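Local coordinates for protein aminoglycoside Nucleotidyltransferase (2")-Ia (Pseudomonas aeruginosa, PDB 5CFT) that confers resistance to gentamicin, tobramycin, kanamycin and related aminoglycosides by transferring a nucleotide from a nucleoside triphosphate to their 2''-hydroxyl group, at residues I53-P58 with E91-E96. Sequence-based numbering, arbitrary orientation.
With MN (manganese (II) ion), chain C; MN (manganese (II) ion), chain B; 51G (gentamicin C1), chain E; APC (diphosphomethylphosphonic acid adenosyl ester), chain D.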
ATOM      1  N   ILE A  53      -4.788   5.511   4.726  1.00  7.26           N
ATOM      2  CA  ILE A  53      -4.165   4.220   4.880  1.00  6.72           C
ATOM      3  C   ILE A  53      -4.459   3.438   3.615  1.00  7.18           C
ATOM      4  O   ILE A  53      -5.636   3.212   3.306  1.00  8.60           O
ATOM      5  CB  ILE A  53      -4.728   3.514   6.078  1.00  8.04           C
ATOM      6  CG1 ILE A  53      -4.423   4.261   7.403  1.00  9.36           C
ATOM      7  CG2 ILE A  53      -4.141   2.128   6.220  1.00  9.06           C
ATOM      8  CD1 ILE A  53      -5.335   3.840   8.582  1.00 10.16           C
ATOM      9  N   ASP A  54      -3.441   3.104   2.846  1.00  7.85           N
ATOM     10  CA  ASP A  54      -3.541   2.293   1.647  1.00  6.14           C
ATOM     11  C   ASP A  54      -3.386   0.832   2.011  1.00  6.33           C
ATOM     12  O   ASP A  54      -2.431   0.453   2.688  1.00  7.83           O
ATOM     13  CB  ASP A  54      -2.474   2.729   0.649  1.00  6.10           C
ATOM     14  CG  ASP A  54      -2.575   4.181   0.276  1.00  9.30           C
ATOM     15  OD1 ASP A  54      -3.532   4.564  -0.456  1.00 11.16           O
ATOM     16  OD2 ASP A  54      -1.712   4.998   0.708  1.00  8.81           O
ATOM     17  N   LEU A  55      -4.314   0.001   1.543  1.00  6.94           N
ATOM     18  CA  LEU A  55      -4.346  -1.419   1.854  1.00  6.63           C
ATOM     19  C   LEU A  55      -4.501  -2.213   0.567  1.00  7.99           C
ATOM     20  O   LEU A  55      -5.313  -1.853  -0.319  1.00  8.79           O
ATOM     21  CB  LEU A  55      -5.516  -1.750   2.761  1.00  8.93           C
ATOM     22  CG  LEU A  55      -5.483  -1.170   4.157  1.00  9.38           C
ATOM     23  CD1 LEU A  55      -6.793  -1.540   4.864  1.00 13.15           C
ATOM     24  CD2 LEU A  55      -4.279  -1.664   4.919  1.00 11.14           C
ATOM     25  N   THR A  56      -3.789  -3.332   0.461  1.00  7.18           N
ATOM     26  CA  THR A  56      -3.975  -4.328  -0.583  1.00  7.89           C
ATOM     27  C   THR A  56      -4.570  -5.572   0.073  1.00  9.36           C
ATOM     28  O   THR A  56      -4.106  -6.002   1.128  1.00  9.36           O
ATOM     29  CB  THR A  56      -2.669  -4.708  -1.311  1.00  8.56           C
ATOM     30  OG1 THR A  56      -2.097  -3.532  -1.901  1.00 11.84           O
ATOM     31  CG2 THR A  56      -2.916  -5.700  -2.387  1.00 11.61           C
ATOM     32  N   PHE A  57      -5.611  -6.141  -0.507  1.00  8.57           N
ATOM     33  CA  PHE A  57      -6.351  -7.283   0.077  1.00  9.05           C
ATOM     34  C   PHE A  57      -6.550  -8.364  -0.978  1.00  9.16           C
ATOM     35  O   PHE A  57      -6.634  -8.089  -2.167  1.00  9.40           O
ATOM     36  CB  PHE A  57      -7.698  -6.819   0.630  1.00 10.51           C
ATOM     37  CG  PHE A  57      -8.645  -6.321  -0.435  1.00  8.85           C
ATOM     38  CD1 PHE A  57      -9.541  -7.158  -1.074  1.00 11.20           C
ATOM     39  CD2 PHE A  57      -8.627  -5.006  -0.835  1.00 10.22           C
ATOM     40  CE1 PHE A  57     -10.358  -6.685  -2.056  1.00 11.61           C
ATOM     41  CE2 PHE A  57      -9.463  -4.548  -1.778  1.00  8.64           C
ATOM     42  CZ  PHE A  57     -10.315  -5.386  -2.433  1.00 11.08           C
ATOM     43  N   PRO A  58      -6.692  -9.618  -0.565  1.00  9.51           N
ATOM     44  CA  PRO A  58      -7.049 -10.695  -1.514  1.00  9.70           C
ATOM     45  C   PRO A  58      -8.385 -10.388  -2.187  1.00 10.07           C
ATOM     46  O   PRO A  58      -9.404 -10.321  -1.458  1.00 11.26           O
ATOM     47  CB  PRO A  58      -7.111 -11.934  -0.608  1.00 13.44           C
ATOM     48  CG  PRO A  58      -6.140 -11.632   0.473  1.00 11.95           C
ATOM     49  CD  PRO A  58      -6.329 -10.167   0.768  1.00 10.68           C
ATOM     50  N   GLU A  91     -11.099   8.539   9.342  1.00 11.11           N
ATOM     51  CA  GLU A  91      -9.947   7.990   8.637  1.00 11.40           C
ATOM     52  C   GLU A  91     -10.334   7.280   7.378  1.00 12.51           C
ATOM     53  O   GLU A  91     -11.263   6.504   7.359  1.00 14.81           O
ATOM     54  CB  GLU A  91      -9.174   7.043   9.530  1.00 13.68           C
ATOM     55  CG  GLU A  91      -8.637   7.722  10.789  1.00 15.18           C
ATOM     56  CD  GLU A  91      -7.552   8.736  10.539  1.00 19.35           C
ATOM     57  OE1 GLU A  91      -6.918   8.738   9.474  1.00 21.42           O
ATOM     58  OE2 GLU A  91      -7.307   9.545  11.462  1.00 23.57           O
ATOM     59  N   LEU A  92      -9.566   7.518   6.319  1.00 10.60           N
ATOM     60  CA  LEU A  92      -9.814   6.923   5.034  1.00 10.92           C
ATOM     61  C   LEU A  92      -8.941   5.726   4.742  1.00 10.27           C
ATOM     62  O   LEU A  92      -7.734   5.790   4.966  1.00 11.94           O
ATOM     63  CB  LEU A  92      -9.560   7.947   3.952  1.00 13.77           C
ATOM     64  CG  LEU A  92     -10.093   7.643   2.603  1.00 20.53           C
ATOM     65  CD1 LEU A  92     -11.602   7.779   2.725  1.00 26.86           C
ATOM     66  CD2 LEU A  92      -9.504   8.720   1.678  1.00 22.59           C
ATOM     67  N   LEU A  93      -9.545   4.634   4.254  1.00 10.17           N
ATOM     68  CA  LEU A  93      -8.849   3.453   3.821  1.00  9.51           C
ATOM     69  C   LEU A  93      -8.995   3.352   2.323  1.00 10.07           C
ATOM     70  O   LEU A  93     -10.125   3.286   1.832  1.00 14.30           O
ATOM     71  CB  LEU A  93      -9.401   2.185   4.440  1.00 11.04           C
ATOM     72  CG  LEU A  93      -9.446   2.080   5.924  1.00 13.80           C
ATOM     73  CD1 LEU A  93     -10.003   0.659   6.272  1.00 12.42           C
ATOM     74  CD2 LEU A  93      -8.171   2.358   6.627  1.00 18.70           C
ATOM     75  N   ASP A  94      -7.885   3.267   1.607  1.00  7.35           N
ATOM     76  CA  ASP A  94      -7.872   3.228   0.152  1.00  7.50           C
ATOM     77  C   ASP A  94      -7.459   1.828  -0.237  1.00  8.12           C
ATOM     78  O   ASP A  94      -6.284   1.460  -0.050  1.00  8.46           O
ATOM     79  CB  ASP A  94      -6.907   4.298  -0.342  1.00  9.19           C
ATOM     80  CG  ASP A  94      -6.761   4.362  -1.807  1.00 11.65           C
ATOM     81  OD1 ASP A  94      -7.405   3.622  -2.553  1.00 13.03           O
ATOM     82  OD2 ASP A  94      -6.012   5.260  -2.255  1.00 10.60           O
ATOM     83  N   CYS A  95      -8.407   1.031  -0.673  1.00  8.82           N
ATOM     84  CA  CYS A  95      -8.241  -0.446  -0.739  1.00  7.85           C
ATOM     85  C   CYS A  95      -8.217  -0.980  -2.157  1.00  8.71           C
ATOM     86  O   CYS A  95      -9.127  -0.711  -2.953  1.00 10.14           O
ATOM     87  CB  CYS A  95      -9.398  -1.130   0.043  1.00  9.05           C
ATOM     88  SG  CYS A  95      -9.518  -0.594   1.741  1.00 10.59           S
ATOM     89  N   GLU A  96      -7.189  -1.749  -2.503  1.00  8.39           N
ATOM     90  CA  GLU A  96      -7.052  -2.310  -3.821  1.00  9.04           C
ATOM     91  C   GLU A  96      -6.883  -3.827  -3.727  1.00  8.36           C
ATOM     92  O   GLU A  96      -6.141  -4.327  -2.861  1.00  8.66           O
ATOM     93  CB  GLU A  96      -5.828  -1.677  -4.516  1.00 10.52           C
ATOM     94  CG  GLU A  96      -5.620  -2.182  -5.851  1.00 14.11           C
ATOM     95  CD  GLU A  96      -4.523  -1.488  -6.623  1.00 16.19           C
ATOM     96  OE1 GLU A  96      -3.462  -1.294  -6.082  1.00 13.80           O
ATOM     97  OE2 GLU A  96      -4.748  -1.203  -7.832  1.00 20.88           O
TER
HETATM   98 MN    MN C 202      -4.449   6.528  -1.108  0.60 15.67          MN
HETATM   99 MN    MN B 201      -1.852   7.047   1.085  1.00 10.35          MN
HETATM  100  O6  51G E 204      -4.570   7.562  -3.200  1.00 17.56           O
HETATM  101  C14 51G E 204      -4.918   7.939  -4.534  1.00 14.57           C
HETATM  102  C15 51G E 204      -6.429   7.839  -4.740  1.00 21.76           C
HETATM  103  N   51G E 204      -7.161   8.696  -3.806  1.00 23.11           N
HETATM  104  C19 51G E 204      -8.254   7.999  -3.128  1.00 24.51           C
HETATM  105  C16 51G E 204      -6.771   8.267  -6.162  1.00 25.82           C
HETATM  106  C18 51G E 204      -8.253   8.079  -6.458  1.00 33.13           C
HETATM  107  O5  51G E 204      -6.481   9.674  -6.215  1.00 25.07           O
HETATM  108  C17 51G E 204      -5.930   7.470  -7.158  1.00 19.70           C
HETATM  109  O4  51G E 204      -4.538   7.497  -6.847  1.00 18.10           O
HETATM  110  C13 51G E 204      -4.187   7.061  -5.545  1.00 13.26           C
HETATM  111  O3  51G E 204      -4.600   5.727  -5.427  1.00 14.09           O
HETATM  112  C11 51G E 204      -3.706   4.670  -5.845  1.00 12.60           C
HETATM  113  C10 51G E 204      -4.051   3.422  -5.026  1.00 10.44           C
HETATM  114  N1  51G E 204      -3.960   3.625  -3.566  1.00 11.31           N
HETATM  115  C9  51G E 204      -3.160   2.256  -5.467  1.00  9.87           C
HETATM  116  C8  51G E 204      -3.331   1.955  -6.959  1.00  8.71           C
HETATM  117  N2  51G E 204      -2.461   0.820  -7.346  1.00 11.49           N
HETATM  118  C12 51G E 204      -3.897   4.383  -7.330  1.00 14.25           C
HETATM  119  O2  51G E 204      -3.461   5.500  -8.119  1.00 16.64           O
HETATM  120  C7  51G E 204      -3.072   3.192  -7.792  1.00 13.04           C
HETATM  121  O1  51G E 204      -3.497   2.880  -9.133  1.00 13.43           O
HETATM  122  C6  51G E 204      -2.506   2.564 -10.089  1.00 12.69           C
HETATM  123  C5  51G E 204      -2.679   3.443 -11.334  1.00 15.09           C
HETATM  124  N3  51G E 204      -2.724   4.859 -10.974  1.00 16.45           N
HETATM  125  C4  51G E 204      -3.997   3.046 -11.982  1.00 18.18           C
HETATM  126  C3  51G E 204      -3.929   1.572 -12.321  1.00 18.44           C
HETATM  127  O   51G E 204      -2.483   1.190 -10.411  1.00 13.24           O
HETATM  128  C2  51G E 204      -3.682   0.731 -11.085  1.00 19.09           C
HETATM  129  C1  51G E 204      -3.478  -0.733 -11.358  1.00 21.01           C
HETATM  130  C   51G E 204      -2.372  -0.947 -12.375  1.00 26.25           C
HETATM  131  N4  51G E 204      -3.179  -1.474 -10.125  1.00 20.22           N
HETATM  132  C20 51G E 204      -3.274  -2.910 -10.294  1.00 27.78           C
HETATM  133  PG  APC D 203      -0.148   9.627   2.321  1.00 13.42           P
HETATM  134  O1G APC D 203      -0.186  11.123   2.788  1.00 14.95           O
HETATM  135  O2G APC D 203      -1.513   9.172   1.851  1.00 12.46           O
HETATM  136  O3G APC D 203       0.515   8.737   3.228  1.00 11.61           O
HETATM  137  PB  APC D 203       0.703   8.639  -0.181  1.00 13.11           P
HETATM  138  O1B APC D 203       2.096   8.527  -0.853  1.00 18.41           O
HETATM  139  O2B APC D 203       0.172   7.322   0.331  1.00 11.38           O
HETATM  140  O3B APC D 203       0.831   9.598   1.036  1.00 13.60           O
HETATM  141  PA  APC D 203      -1.800   8.632  -1.931  1.00 13.47           P
HETATM  142  O1A APC D 203      -2.804   9.518  -2.621  1.00 17.43           O
HETATM  143  O2A APC D 203      -2.449   7.719  -0.884  1.00 12.62           O
HETATM  144  C3A APC D 203      -0.451   9.515  -1.210  1.00 13.61           C
HETATM  145  O5' APC D 203      -1.304   7.697  -3.096  1.00 23.17           O
HETATM  146  C5' APC D 203      -0.885   6.319  -2.960  1.00 22.88           C
HETATM  147  C4' APC D 203       0.083   6.114  -4.093  1.00 16.39           C
HETATM  148  O4' APC D 203      -0.606   6.344  -5.343  1.00 15.47           O
HETATM  149  C3' APC D 203       1.199   7.123  -4.043  1.00 18.91           C
HETATM  150  O3' APC D 203       2.224   6.521  -3.249  1.00 21.98           O
HETATM  151  C2' APC D 203       1.535   7.344  -5.513  1.00 21.87           C
HETATM  152  O2' APC D 203       2.402   6.259  -5.840  1.00 26.64           O
HETATM  153  C1' APC D 203       0.170   7.178  -6.195  1.00 18.39           C
HETATM  154  N9  APC D 203      -0.576   8.416  -6.523  1.00 17.46           N
HETATM  155  C8  APC D 203      -0.811   9.522  -5.752  1.00 22.56           C
HETATM  156  N7  APC D 203      -1.667  10.378  -6.274  1.00 21.99           N
HETATM  157  C5  APC D 203      -1.989   9.800  -7.490  1.00 20.52           C
HETATM  158  C6  APC D 203      -2.768  10.260  -8.579  1.00 27.81           C
HETATM  159  N6  APC D 203      -3.455  11.410  -8.575  1.00 34.49           N
HETATM  160  N1  APC D 203      -2.805   9.498  -9.692  1.00 29.68           N
HETATM  161  C2  APC D 203      -2.127   8.351  -9.709  1.00 26.21           C
HETATM  162  N3  APC D 203      -1.371   7.814  -8.749  1.00 21.81           N
HETATM  163  C4  APC D 203      -1.333   8.594  -7.664  1.00 17.31           C
HETATM  164  O   HOH W   1      -0.920   6.564   3.112  1.00  9.92           O
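D54 and D94 are paired across adjacent parallel strands, their side chains side by side and pointing the same way, with the carboxylate planes turned 59° apart. D54 OD1 and D94 OD2 come within 3.1 Å, a closeness of two acceptors that the shared manganese probably makes tolerable. The remaining oxygen of D54, OD2, holds the second manganese at 2.1 Å, so this one carboxylate bridges the metals. With chi1 at 179°, the carboxylate of D94 swings away from the backbone N and presents OD2 to the metal, while OD1 is hydrogen-bonded to Y82, which should fix the turn of the group. D52 completes both metal sites.

Five backbone hydrogen bonds, from I53 N to L92 O through F57 N to E96 O, set this register. Two residues beyond D94 on the same face, E96 reaches out extended to gentamicin: OE1 accepts a hydrogen bond from N2 at 2.7 Å and OE2 one from N4. The reverse face is apolar. I53 CB packs 3.7 Å from L93 CD2 beside helix 11-26, and the F57 ring sets its edge against C95 C, beside helix 62-71.

D52 and D54 form a D-x-D pair and D94 the third aspartate, as in the nucleotidyltransferase superfamily. The manganese shared by D54 and D94 binds both O2A of the ATP analogue and O6 of the drug; the other shares O2A and also holds O2B and O2G, consistent with two-metal catalysis of nucleotidyl transfer.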